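Local structure of aminopeptidase N (5DLL) at residues E250-L255 against T343-S348; D339-S344 against I399-H404; K298-V303 against Y664-E669. The protein catalyses the zinc-dependent release of N-terminal amino acids from peptides and probably takes part in breaking down intracellular peptides. All blocks are in the same frame, centred on the assembly; numbering follows the deposited sequence.

Contact 1. Residues E250-L255 against T343-S348; sequences EDRFGL and TSDLNS
Arg-252 and Asp-345 meet as two side chains that cross at about a right angle, and this one pair makes up the whole contact between the segments. The arginine leaves the last turn of its helix with CG anti to the backbone N (chi1 -178°) and stays extended from CG to NE, long enough to bridge helices whose closest CA atoms, those of Arg-252 and Asp-345, are 9.8 Å apart. At its far end NH1 donates to the carboxylate of Asp-345, with 3.0 Å between Arg-252 NH1 and Asp-345 OD2. The bond is moderately straight, 153° at the hydrogen. OD2 lies at the edge of the guanidinium, near its plane, and is itself met on the syn side. The two flat groups are turned 39° apart, and Arg-252 NH1 is farther from Asp-345 OD1, at 3.5 Å. This is therefore a salt bridge through one oxygen rather than a two-pronged, coplanar pair.

Both ends have other partners. NH1 of Arg-252 is also bridged to Glu-341, its stronger partner, and NH2 to Glu-409, so three carboxylates hold the guanidinium. Asp-345 OD2 accepts from Trp-248 NE1 as well, while OD1 is paired with Arg-349. Shared in this way, the charges probably offset one another at a partly exposed place on the protein.

Two residues past the arginine, Gly-254, the first to leave helical angles, takes a positive phi. The contact thus ties the end of helix 236-253 to the C-terminal part of helix 328-346, with Arg-349 of helix 349-369 and His-404 of helix 390-423 packed against Arg-252.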
loop_
_atom_site.group_PDB
_atom_site.type_symbol
_atom_site.label_atom_id
_atom_site.label_comp_id
_atom_site.label_asym_id
_atom_site.label_seq_id
_atom_site.Cartn_x
_atom_site.Cartn_y
_atom_site.Cartn_z
ATOM N N GLU A 250 8.262 20.073 2.354
ATOM C CA GLU A 250 8.797 21.428 2.164
ATOM C C GLU A 250 9.886 21.446 1.096
ATOM O O GLU A 250 9.804 22.206 0.130
ATOM C CB GLU A 250 9.366 21.991 3.470
ATOM C CG GLU A 250 8.313 22.407 4.481
ATOM C CD GLU A 250 8.904 22.951 5.769
ATOM O OE1 GLU A 250 10.067 22.638 6.086
ATOM O OE2 GLU A 250 8.203 23.696 6.478
ATOM N N ASP A 251 10.897 20.598 1.267
ATOM C CA ASP A 251 12.049 20.588 0.366
ATOM C C ASP A 251 11.650 20.277 -1.075
ATOM O O ASP A 251 11.927 21.058 -1.972
ATOM C CB ASP A 251 13.117 19.591 0.845
ATOM C CG ASP A 251 13.880 20.079 2.085
ATOM O OD1 ASP A 251 13.793 21.276 2.441
ATOM O OD2 ASP A 251 14.583 19.250 2.704
ATOM N N ARG A 252 10.980 19.152 -1.294
ATOM C CA ARG A 252 10.692 18.710 -2.654
ATOM C C ARG A 252 9.426 19.310 -3.276
ATOM O O ARG A 252 9.412 19.617 -4.469
ATOM C CB ARG A 252 10.618 17.187 -2.723
ATOM C CG ARG A 252 10.376 16.701 -4.136
ATOM C CD ARG A 252 10.869 15.292 -4.394
ATOM N NE ARG A 252 10.428 14.870 -5.721
ATOM C CZ ARG A 252 10.439 13.622 -6.175
ATOM N NH1 ARG A 252 10.888 12.626 -5.416
ATOM N NH2 ARG A 252 9.998 13.373 -7.404
ATOM N N PHE A 253 8.365 19.465 -2.487
ATOM C CA PHE A 253 7.068 19.893 -3.029
ATOM C C PHE A 253 6.699 21.356 -2.755
ATOM O O PHE A 253 5.786 21.893 -3.386
ATOM C CB PHE A 253 5.956 18.953 -2.542
ATOM C CG PHE A 253 5.754 17.753 -3.425
ATOM C CD1 PHE A 253 6.521 16.607 -3.254
ATOM C CD2 PHE A 253 4.806 17.773 -4.439
ATOM C CE1 PHE A 253 6.341 15.504 -4.076
ATOM C CE2 PHE A 253 4.621 16.673 -5.264
ATOM C CZ PHE A 253 5.391 15.537 -5.084
ATOM N N GLY A 254 7.412 21.999 -1.836
ATOM C CA GLY A 254 7.106 23.372 -1.453
ATOM C C GLY A 254 5.821 23.460 -0.647
ATOM O O GLY A 254 5.111 24.467 -0.705
ATOM N N LEU A 255 5.526 22.403 0.110
ATOM C CA LEU A 255 4.295 22.315 0.889
ATOM C C LEU A 255 4.585 22.387 2.382
ATOM O O LEU A 255 5.171 21.469 2.970
ATOM C CB LEU A 255 3.538 21.027 0.557
ATOM C CG LEU A 255 3.072 20.943 -0.901
ATOM C CD1 LEU A 255 2.507 19.565 -1.218
ATOM C CD2 LEU A 255 2.062 22.038 -1.220
ATOM N N THR A 343 9.706 7.664 0.230
ATOM C CA THR A 343 10.497 6.492 0.575
ATOM C C THR A 343 11.713 6.308 -0.352
ATOM O O THR A 343 12.774 5.894 0.106
ATOM C CB THR A 343 9.608 5.236 0.599
ATOM O OG1 THR A 343 8.716 5.336 1.711
ATOM C CG2 THR A 343 10.428 3.959 0.748
ATOM N N SER A 344 11.560 6.636 -1.635
ATOM C CA SER A 344 12.645 6.501 -2.613
ATOM C C SER A 344 13.833 7.439 -2.334
ATOM O O SER A 344 15.001 7.019 -2.379
ATOM C CB SER A 344 12.107 6.747 -4.024
ATOM O OG SER A 344 11.236 5.713 -4.425
ATOM N N ASP A 345 13.530 8.704 -2.049
ATOM C CA ASP A 345 14.557 9.703 -1.740
ATOM C C ASP A 345 15.344 9.385 -0.463
ATOM O O ASP A 345 16.571 9.415 -0.471
ATOM C CB ASP A 345 13.928 11.097 -1.619
ATOM C CG ASP A 345 13.356 11.607 -2.942
ATOM O OD1 ASP A 345 13.771 11.113 -4.018
ATOM O OD2 ASP A 345 12.491 12.513 -2.898
ATOM N N LEU A 346 14.639 9.069 0.620
ATOM C CA LEU A 346 15.273 8.838 1.929
ATOM C C LEU A 346 15.790 7.406 2.152
ATOM O O LEU A 346 16.381 7.125 3.196
ATOM C CB LEU A 346 14.316 9.220 3.065
ATOM C CG LEU A 346 14.138 10.711 3.371
ATOM C CD1 LEU A 346 13.455 11.453 2.230
ATOM C CD2 LEU A 346 13.343 10.873 4.656
ATOM N N ASN A 347 15.562 6.506 1.195
ATOM C CA ASN A 347 16.129 5.153 1.245
ATOM C C ASN A 347 16.773 4.832 -0.114
ATOM O O ASN A 347 17.555 5.635 -0.612
ATOM C CB ASN A 347 15.064 4.119 1.655
ATOM C CG ASN A 347 14.373 4.467 2.970
ATOM O OD1 ASN A 347 14.680 3.887 4.012
ATOM N ND2 ASN A 347 13.435 5.410 2.927
ATOM N N SER A 348 16.457 3.684 -0.715
ATOM C CA SER A 348 16.944 3.345 -2.054
ATOM C C SER A 348 15.840 3.496 -3.098
ATOM O O SER A 348 14.817 2.812 -3.021
ATOM C CB SER A 348 17.457 1.908 -2.076
ATOM O OG SER A 348 17.855 1.540 -3.387
#

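Contact 2. Residues D339-S344 against I399-H404; sequences DQEFTS and IIRMIH
The charged interaction comes first: the guanidinium of Arg-401 closes on a single oxygen of Glu-341. Arg-401 NH1 lies 2.6 Å from Glu-341 OE2 in a salt bridge, and a weak second bond, 2.8 Å from Arg-401 NH2 to the same Glu-341 OE2, makes a fork with both nitrogens on one acceptor. The bond from NH1 is bent, 131° at the hydrogen, as expected when one oxygen sits between two donors. NH1 meets OE2 nearly end-on to its C-O bond, and the oxygen is tilted out of the guanidinium plane. The carboxylate and guanidinium planes are 41° apart. Glu-341 is bent at chi2 (-66°) and Arg-401 at chi3, and these bends bring the two ends together. The other carboxylate oxygen, OE1, is bridged to Arg-252 and Arg-349, so this buried glutamate serves three arginines and very probably carries its charge.

Packing comes next. Gln-340 and Arg-401 reach toward each other from opposite directions, and the glutamine CG lies at the edge of the guanidinium, in plane, with Gln-340 CG 3.5 Å from Arg-401 NH2. The amide plane is only 26° from that of the guanidinium.

Within helix 328-346, Ser-344 OG bonds back to Gln-340 O, 2.6 Å away, and that carbonyl also receives the backbone N of Ser-344.

Helices 328-346 and 390-423 both belong to the M1 peptidase domain. The first carries Glu-332, as expected of the third zinc ligand, which follows the HExxH histidines on a later helix in M1 peptidases, and on it Asp-339 bonds His-309 ND1, a second-shell carboxylate behind a zinc-binding histidine.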
loop_
_atom_site.group_PDB
_atom_site.type_symbol
_atom_site.label_atom_id
_atom_site.label_comp_id
_atom_site.label_asym_id
_atom_site.label_seq_id
_atom_site.Cartn_x
_atom_site.Cartn_y
_atom_site.Cartn_z
ATOM N N ASP A 339 4.074 9.167 -1.437
ATOM C CA ASP A 339 4.663 8.305 -0.399
ATOM C C ASP A 339 5.770 7.402 -0.956
ATOM O O ASP A 339 6.751 7.128 -0.266
ATOM C CB ASP A 339 3.588 7.488 0.364
ATOM C CG ASP A 339 3.440 6.036 -0.138
ATOM O OD1 ASP A 339 2.317 5.662 -0.537
ATOM O OD2 ASP A 339 4.422 5.259 -0.101
ATOM N N GLN A 340 5.619 6.936 -2.193
ATOM C CA GLN A 340 6.637 6.065 -2.784
ATOM C C GLN A 340 7.847 6.865 -3.280
ATOM O O GLN A 340 8.955 6.336 -3.351
ATOM C CB GLN A 340 6.044 5.145 -3.863
ATOM C CG GLN A 340 5.433 5.818 -5.075
ATOM C CD GLN A 340 4.592 4.860 -5.913
ATOM O OE1 GLN A 340 4.040 3.884 -5.397
ATOM N NE2 GLN A 340 4.478 5.143 -7.214
ATOM N N GLU A 341 7.635 8.143 -3.588
ATOM C CA GLU A 341 8.736 9.081 -3.866
ATOM C C GLU A 341 9.483 9.495 -2.604
ATOM O O GLU A 341 10.695 9.706 -2.631
ATOM C CB GLU A 341 8.205 10.343 -4.550
ATOM C CG GLU A 341 7.820 10.145 -6.004
ATOM C CD GLU A 341 9.011 9.822 -6.876
ATOM O OE1 GLU A 341 10.076 10.457 -6.709
ATOM O OE2 GLU A 341 8.886 8.926 -7.732
ATOM N N PHE A 342 8.741 9.646 -1.515
ATOM C CA PHE A 342 9.300 9.994 -0.211
ATOM C C PHE A 342 10.221 8.887 0.259
ATOM O O PHE A 342 11.372 9.128 0.623
ATOM C CB PHE A 342 8.148 10.208 0.775
ATOM C CG PHE A 342 8.559 10.280 2.222
ATOM C CD1 PHE A 342 9.481 11.217 2.656
ATOM C CD2 PHE A 342 7.959 9.445 3.166
ATOM C CE1 PHE A 342 9.832 11.298 3.995
ATOM C CE2 PHE A 342 8.301 9.522 4.506
ATOM C CZ PHE A 342 9.241 10.451 4.922
ATOM N N THR A 343 9.706 7.664 0.230
ATOM C CA THR A 343 10.497 6.492 0.575
ATOM C C THR A 343 11.713 6.308 -0.352
ATOM O O THR A 343 12.774 5.894 0.106
ATOM C CB THR A 343 9.608 5.236 0.599
ATOM O OG1 THR A 343 8.716 5.336 1.711
ATOM C CG2 THR A 343 10.428 3.959 0.748
ATOM N N SER A 344 11.560 6.636 -1.635
ATOM C CA SER A 344 12.645 6.501 -2.613
ATOM C C SER A 344 13.833 7.439 -2.334
ATOM O O SER A 344 15.001 7.019 -2.379
ATOM C CB SER A 344 12.107 6.747 -4.024
ATOM O OG SER A 344 11.236 5.713 -4.425
ATOM N N ILE A 399 -0.075 6.227 -13.087
ATOM C CA ILE A 399 -0.575 7.216 -14.044
ATOM C C ILE A 399 -0.051 8.613 -13.702
ATOM O O ILE A 399 0.300 9.390 -14.596
ATOM C CB ILE A 399 -2.120 7.231 -14.107
ATOM C CG1 ILE A 399 -2.657 5.880 -14.602
ATOM C CG2 ILE A 399 -2.621 8.346 -15.017
ATOM C CD1 ILE A 399 -2.226 5.480 -15.996
ATOM N N ILE A 400 0.003 8.923 -12.410
ATOM C CA ILE A 400 0.561 10.189 -11.943
ATOM C C ILE A 400 2.070 10.240 -12.189
ATOM O O ILE A 400 2.613 11.287 -12.547
ATOM C CB ILE A 400 0.210 10.414 -10.461
ATOM C CG1 ILE A 400 -1.260 10.837 -10.361
ATOM C CG2 ILE A 400 1.101 11.472 -9.826
ATOM C CD1 ILE A 400 -1.996 10.244 -9.186
ATOM N N ARG A 401 2.730 9.100 -12.009
ATOM C CA ARG A 401 4.151 8.958 -12.306
ATOM C C ARG A 401 4.452 9.134 -13.797
ATOM O O ARG A 401 5.491 9.677 -14.162
ATOM C CB ARG A 401 4.648 7.591 -11.827
ATOM C CG ARG A 401 6.120 7.328 -12.094
ATOM C CD ARG A 401 6.563 6.011 -11.482
ATOM N NE ARG A 401 6.524 6.051 -10.023
ATOM C CZ ARG A 401 7.422 6.661 -9.254
ATOM N NH1 ARG A 401 8.453 7.311 -9.786
ATOM N NH2 ARG A 401 7.287 6.632 -7.939
ATOM N N MET A 402 3.546 8.668 -14.650
ATOM C CA MET A 402 3.697 8.828 -16.098
ATOM C C MET A 402 3.669 10.290 -16.542
ATOM O O MET A 402 4.256 10.637 -17.566
ATOM C CB MET A 402 2.615 8.047 -16.849
ATOM C CG MET A 402 3.036 6.643 -17.249
ATOM S SD MET A 402 1.660 5.666 -17.874
ATOM C CE MET A 402 1.188 6.620 -19.306
ATOM N N ILE A 403 2.977 11.136 -15.780
ATOM C CA ILE A 403 2.954 12.574 -16.049
ATOM C C ILE A 403 4.257 13.209 -15.565
ATOM O O ILE A 403 4.775 14.134 -16.193
ATOM C CB ILE A 403 1.753 13.271 -15.373
ATOM C CG1 ILE A 403 0.428 12.649 -15.839
ATOM C CG2 ILE A 403 1.751 14.755 -15.704
ATOM C CD1 ILE A 403 -0.773 13.047 -15.005
ATOM N N HIS A 404 4.779 12.715 -14.445
ATOM C CA HIS A 404 6.105 13.103 -13.978
ATOM C C HIS A 404 7.164 12.797 -15.042
ATOM O O HIS A 404 8.041 13.617 -15.304
ATOM C CB HIS A 404 6.449 12.377 -12.673
ATOM C CG HIS A 404 7.736 12.827 -12.056
ATOM N ND1 HIS A 404 8.967 12.389 -12.500
ATOM C CD2 HIS A 404 7.986 13.679 -11.036
ATOM C CE1 HIS A 404 9.918 12.953 -11.779
ATOM N NE2 HIS A 404 9.350 13.739 -10.882
#

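Contact 3. Residues K298-V303 against Y664-E669; sequences KDFELV and YSLSAE
With chi1 at -76°, Phe-300 has its CG anti to the carbonyl carbon, and the ring swings off helix 297-312 toward the 664-669 segment. The side chain of Leu-666 crosses that of Phe-300 at about a right angle and brings its methyls to one face of the ring. Tyr-664 has CG anti to the backbone N (chi1 -177°), and its long ring reaches back until the hydroxyl end arrives at Phe-300.

The leucine covers a face. Leu-666 CD1 stands 4.1 Å from the centroid of the Phe-300 ring, 14° off the normal, a CH-pi contact offset toward the rim. Its partner methyl lies on the same face, out beyond the rim by CG and CD2, with Leu-666 CD2 3.7 Å from Phe-300 CD2. The tyrosine meets the ring by its end: Tyr-664 OH is 3.8 Å from Phe-300 CE2, an atom that lies near the plane of the tyrosine ring, at its edge. The two side chains cross obliquely, with Phe-300 CE2 and Tyr-664 CE2 4.5 Å apart. Phe-300 also has Tyr-237 edge-to-face against it, and Leu-666 touches that same tyrosine.

The backbone beside Leu-666 is shaped by serines. Ser-665 OG accepts from Ser-667 N, 3.2 Å away, in an ST turn, and Ser-667 is the N-cap of helix 668-685.

Across the contact the pairing is apolar, between the peptidase domain and the helical ARM-like region 360 residues further on. The polar end of Tyr-664 is engaged nevertheless, since its OH bonds to Asp-297 at the start of the helix bearing Phe-300, and Asp-299 on that helix is bridged to Lys-746. The join here therefore combines apolar packing round a buried ring with polar bonds at its margin.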
loop_
_atom_site.group_PDB
_atom_site.type_symbol
_atom_site.label_atom_id
_atom_site.label_comp_id
_atom_site.label_asym_id
_atom_site.label_seq_id
_atom_site.Cartn_x
_atom_site.Cartn_y
_atom_site.Cartn_z
ATOM N N LYS A 298 13.139 -3.317 7.679
ATOM C CA LYS A 298 11.896 -3.287 6.913
ATOM C C LYS A 298 10.744 -2.696 7.730
ATOM O O LYS A 298 9.934 -1.936 7.205
ATOM C CB LYS A 298 11.548 -4.705 6.441
ATOM C CG LYS A 298 10.373 -4.799 5.480
ATOM C CD LYS A 298 10.515 -3.842 4.303
ATOM C CE LYS A 298 9.692 -4.292 3.105
ATOM N NZ LYS A 298 8.276 -4.602 3.448
ATOM N N ASP A 299 10.681 -3.043 9.012
ATOM C CA ASP A 299 9.647 -2.519 9.900
ATOM C C ASP A 299 9.752 -1.010 10.036
ATOM O O ASP A 299 8.747 -0.306 9.943
ATOM C CB ASP A 299 9.736 -3.157 11.288
ATOM C CG ASP A 299 9.411 -4.636 11.276
ATOM O OD1 ASP A 299 8.851 -5.128 10.274
ATOM O OD2 ASP A 299 9.728 -5.312 12.277
ATOM N N PHE A 300 10.968 -0.519 10.257
ATOM C CA PHE A 300 11.218 0.922 10.338
ATOM C C PHE A 300 10.834 1.659 9.047
ATOM O O PHE A 300 10.282 2.758 9.101
ATOM C CB PHE A 300 12.686 1.192 10.652
ATOM C CG PHE A 300 13.064 0.952 12.087
ATOM C CD1 PHE A 300 12.633 1.817 13.086
ATOM C CD2 PHE A 300 13.890 -0.106 12.437
ATOM C CE1 PHE A 300 12.998 1.620 14.410
ATOM C CE2 PHE A 300 14.260 -0.308 13.758
ATOM C CZ PHE A 300 13.813 0.557 14.745
ATOM N N GLU A 301 11.126 1.054 7.896
ATOM C CA GLU A 301 10.805 1.657 6.595
ATOM C C GLU A 301 9.298 1.779 6.368
ATOM O O GLU A 301 8.832 2.742 5.744
ATOM C CB GLU A 301 11.412 0.843 5.449
ATOM C CG GLU A 301 11.477 1.595 4.125
ATOM C CD GLU A 301 10.981 0.778 2.945
ATOM O OE1 GLU A 301 11.789 0.494 2.034
ATOM O OE2 GLU A 301 9.780 0.421 2.928
ATOM N N LEU A 302 8.550 0.793 6.861
ATOM C CA LEU A 302 7.094 0.784 6.723
ATOM C C LEU A 302 6.424 1.807 7.634
ATOM O O LEU A 302 5.488 2.489 7.211
ATOM C CB LEU A 302 6.538 -0.614 6.993
ATOM C CG LEU A 302 6.837 -1.644 5.898
ATOM C CD1 LEU A 302 6.598 -3.064 6.404
ATOM C CD2 LEU A 302 6.012 -1.360 4.650
ATOM N N VAL A 303 6.902 1.911 8.875
ATOM C CA VAL A 303 6.429 2.935 9.820
ATOM C C VAL A 303 6.601 4.328 9.225
ATOM O O VAL A 303 5.708 5.171 9.326
ATOM C CB VAL A 303 7.188 2.871 11.166
ATOM C CG1 VAL A 303 6.952 4.128 11.999
ATOM C CG2 VAL A 303 6.775 1.637 11.955
ATOM N N TYR A 664 24.636 -0.369 15.458
ATOM C CA TYR A 664 23.421 -0.372 14.635
ATOM C C TYR A 664 22.933 1.046 14.330
ATOM O O TYR A 664 22.982 1.940 15.183
ATOM C CB TYR A 664 22.304 -1.186 15.307
ATOM C CG TYR A 664 21.030 -1.291 14.488
ATOM C CD1 TYR A 664 20.974 -2.093 13.350
ATOM C CD2 TYR A 664 19.880 -0.585 14.850
ATOM C CE1 TYR A 664 19.812 -2.190 12.598
ATOM C CE2 TYR A 664 18.714 -0.676 14.103
ATOM C CZ TYR A 664 18.684 -1.480 12.978
ATOM O OH TYR A 664 17.532 -1.580 12.226
ATOM N N SER A 665 22.463 1.228 13.100
ATOM C CA SER A 665 22.055 2.527 12.592
ATOM C C SER A 665 21.116 2.321 11.417
ATOM O O SER A 665 21.152 1.274 10.766
ATOM C CB SER A 665 23.287 3.323 12.149
ATOM O OG SER A 665 22.962 4.324 11.195
ATOM N N LEU A 666 20.291 3.329 11.143
ATOM C CA LEU A 666 19.336 3.278 10.038
ATOM C C LEU A 666 19.771 4.123 8.834
ATOM O O LEU A 666 18.927 4.640 8.097
ATOM C CB LEU A 666 17.955 3.726 10.519
ATOM C CG LEU A 666 17.296 2.833 11.570
ATOM C CD1 LEU A 666 16.154 3.580 12.245
ATOM C CD2 LEU A 666 16.819 1.524 10.950
ATOM N N SER A 667 21.081 4.258 8.632
ATOM C CA SER A 667 21.604 4.895 7.429
ATOM C C SER A 667 21.410 3.944 6.256
ATOM O O SER A 667 21.540 2.728 6.414
ATOM C CB SER A 667 23.088 5.226 7.593
ATOM O OG SER A 667 23.838 4.060 7.885
ATOM N N ALA A 668 21.111 4.501 5.083
ATOM C CA ALA A 668 20.843 3.707 3.875
ATOM C C ALA A 668 21.994 2.770 3.491
ATOM O O ALA A 668 21.761 1.728 2.868
ATOM C CB ALA A 668 20.505 4.625 2.708
ATOM N N GLU A 669 23.221 3.147 3.858
ATOM C CA GLU A 669 24.412 2.343 3.578
ATOM C C GLU A 669 24.494 1.127 4.499
ATOM O O GLU A 669 24.789 0.021 4.036
ATOM C CB GLU A 669 25.688 3.190 3.712
ATOM C CG GLU A 669 26.941 2.532 3.138
ATOM C CD GLU A 669 28.198 3.380 3.291
ATOM O OE1 GLU A 669 28.089 4.570 3.654
ATOM O OE2 GLU A 669 29.307 2.854 3.044
#

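In the fold
Helix 328-346 is the common element: contacts 1 and 2 share Thr-343 and Ser-344, and their centres lie about 10 Å apart. They are joined directly, for Arg-252 NH1 is 2.7 Å from Glu-341 OE1, making one charged network that runs from the end of helix 236-253 to helix 390-423. Contact 3 lies about 16 Å from contact 1 and about 21 Å from contact 2, centre to centre, and reaches them by packing, with Thr-343 CG2 3.9 Å from Glu-301 CD. Contact 2 comes nearest the active site, the side chain of Gln-340 being about 12 Å from the zinc ion, whereas contacts 1 and 3 lie away from it.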